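PDB 6IXO: myosin-2 from Saccharomyces cerevisiae, which carries organelles and other cargo along actin cables as a class V myosin motor, gripping cargo receptors through its globular tail, the domain in this chain. Local coordinates for residues 210-213 with 214-218. Sequence-based numbering, arbitrary orientation.
Sequences NSIY and WCMKS. With SO4 (sulfate ion), chain B.
Tyr213 turns the edge of its phenol ring onto the indole of Trp214, a T-shaped pair between sequence neighbours on helix 202-218. The planes stand at 88°, and CE2 of Tyr213 lies over the indole face, 3.7 Å from Trp214 CE2. Different first torsions bring the rings together: Tyr213 has CG anti to its own N, whereas Trp214 has CG anti to its carbonyl carbon. Underneath, four i to i+4 backbone bonds hold this length of helix, from Trp214 N to Asn210 O at 2.8 Å through Lys217 N to Tyr213 O, also at 2.8 Å. The packed side faces inward: Ile212 CG2 meets Met216 CE at 4.1 Å, the two chains lying side by side and running on to Leu233, Phe226 and Val229 of helix 223-247, while Cys215 rests on helix 97-124. Tyr213 also meets Phe226 and His274 edge-to-face. The outer side is looser. There the extended Lys217 chain runs alongside Tyr213, its CD 3.9 Å from Tyr213 CZ, and ends in a weak hydrogen bond from NZ to the phenol OH. At the indole edge the sulfur of a sulfate, probably from the crystallisation liquor, lies in the ring plane. The single N-H of Trp214 NE1 is split weakly between sulfate O2, longer (3.3 Å) but straighter (163°), and O4, shorter (3.0 Å) but bent (132°); His274 NE2 also bonds the ion. Asn210 OD1, nearby, accepts a hydrogen bond from Trp270 NE1. Beside the apolar inner face, this partly exposed aromatic pair is thus consistent with a place that tolerates an anion, weakly bound on the tryptophan side.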
loop_
_atom_site.group_PDB
_atom_site.type_symbol
_atom_site.label_atom_id
_atom_site.label_comp_id
_atom_site.label_asym_id
_atom_site.label_seq_id
_atom_site.Cartn_x
_atom_site.Cartn_y
_atom_site.Cartn_z
ATOM N N ASN A 210 -1.398 -7.902 9.231
ATOM C CA ASN A 210 -2.442 -7.418 10.156
ATOM C C ASN A 210 -2.432 -5.901 10.353
ATOM O O ASN A 210 -3.478 -5.257 10.522
ATOM C CB ASN A 210 -2.279 -8.051 11.513
ATOM C CG ASN A 210 -3.158 -9.224 11.674
ATOM O OD1 ASN A 210 -4.332 -9.168 11.306
ATOM N ND2 ASN A 210 -2.614 -10.305 12.217
ATOM N N SER A 211 -1.230 -5.351 10.383
ATOM C CA SER A 211 -1.067 -3.919 10.611
ATOM C C SER A 211 -1.627 -3.161 9.414
ATOM O O SER A 211 -2.310 -2.144 9.572
ATOM C CB SER A 211 0.408 -3.600 10.853
ATOM O OG SER A 211 0.595 -2.209 11.070
ATOM N N ILE A 212 -1.370 -3.664 8.204
ATOM C CA ILE A 212 -1.994 -3.045 7.034
ATOM C C ILE A 212 -3.499 -3.118 7.151
ATOM O O ILE A 212 -4.200 -2.118 6.971
ATOM C CB ILE A 212 -1.554 -3.709 5.755
ATOM C CG1 ILE A 212 -0.062 -3.433 5.535
ATOM C CG2 ILE A 212 -2.307 -3.141 4.539
ATOM C CD1 ILE A 212 0.517 -4.207 4.365
ATOM N N TYR A 213 -4.006 -4.304 7.471
ATOM C CA TYR A 213 -5.455 -4.457 7.610
ATOM C C TYR A 213 -6.076 -3.493 8.608
ATOM O O TYR A 213 -7.076 -2.786 8.295
ATOM C CB TYR A 213 -5.766 -5.917 8.037
ATOM C CG TYR A 213 -7.241 -6.134 8.325
ATOM C CD1 TYR A 213 -8.125 -6.445 7.301
ATOM C CD2 TYR A 213 -7.739 -6.041 9.619
ATOM C CE1 TYR A 213 -9.468 -6.672 7.554
ATOM C CE2 TYR A 213 -9.086 -6.267 9.888
ATOM C CZ TYR A 213 -9.943 -6.578 8.847
ATOM O OH TYR A 213 -11.274 -6.812 9.087
ATOM N N TRP A 214 -5.529 -3.454 9.830
ATOM C CA TRP A 214 -6.187 -2.665 10.893
ATOM C C TRP A 214 -6.017 -1.157 10.707
ATOM O O TRP A 214 -6.918 -0.396 11.060
ATOM C CB TRP A 214 -5.670 -3.085 12.267
ATOM C CG TRP A 214 -6.331 -4.320 12.721
ATOM C CD1 TRP A 214 -5.765 -5.578 12.852
ATOM C CD2 TRP A 214 -7.718 -4.464 13.040
ATOM N NE1 TRP A 214 -6.730 -6.468 13.273
ATOM C CE2 TRP A 214 -7.932 -5.811 13.390
ATOM C CE3 TRP A 214 -8.804 -3.573 13.069
ATOM C CZ2 TRP A 214 -9.189 -6.295 13.766
ATOM C CZ3 TRP A 214 -10.039 -4.049 13.444
ATOM C CH2 TRP A 214 -10.226 -5.400 13.786
ATOM N N CYS A 215 -4.885 -0.723 10.126
ATOM C CA CYS A 215 -4.679 0.722 9.841
ATOM C C CYS A 215 -5.668 1.174 8.786
ATOM O O CYS A 215 -6.314 2.239 8.906
ATOM C CB CYS A 215 -3.215 0.998 9.383
ATOM S SG CYS A 215 -2.068 0.954 10.786
ATOM N N MET A 216 -5.819 0.359 7.745
ATOM C CA MET A 216 -6.802 0.669 6.705
ATOM C C MET A 216 -8.223 0.638 7.207
ATOM O O MET A 216 -9.033 1.528 6.879
ATOM C CB MET A 216 -6.643 -0.286 5.537
ATOM C CG MET A 216 -5.300 -0.029 4.873
ATOM S SD MET A 216 -5.417 -0.311 3.131
ATOM C CE MET A 216 -3.775 0.159 2.604
ATOM N N LYS A 217 -8.547 -0.368 8.014
ATOM C CA LYS A 217 -9.882 -0.417 8.618
ATOM C C LYS A 217 -10.163 0.779 9.556
ATOM O O LYS A 217 -11.218 1.467 9.465
ATOM C CB LYS A 217 -10.046 -1.749 9.380
ATOM C CG LYS A 217 -11.450 -1.949 9.901
ATOM C CD LYS A 217 -11.788 -3.415 10.149
ATOM C CE LYS A 217 -13.299 -3.554 10.432
ATOM N NZ LYS A 217 -13.770 -4.973 10.385
ATOM N N SER A 218 -9.221 1.030 10.464
ATOM C CA SER A 218 -9.436 2.047 11.490
ATOM C C SER A 218 -9.417 3.420 10.870
ATOM O O SER A 218 -10.100 4.327 11.375
ATOM C CB SER A 218 -8.391 1.994 12.596
ATOM O OG SER A 218 -8.475 0.785 13.339
HETATM S S SO4 B . -7.181 -10.106 13.711
HETATM O O1 SO4 B . -6.710 -11.445 13.370
HETATM O O2 SO4 B . -6.198 -9.436 14.560
HETATM O O3 SO4 B . -8.457 -10.208 14.411
HETATM O O4 SO4 B . -7.363 -9.331 12.491
#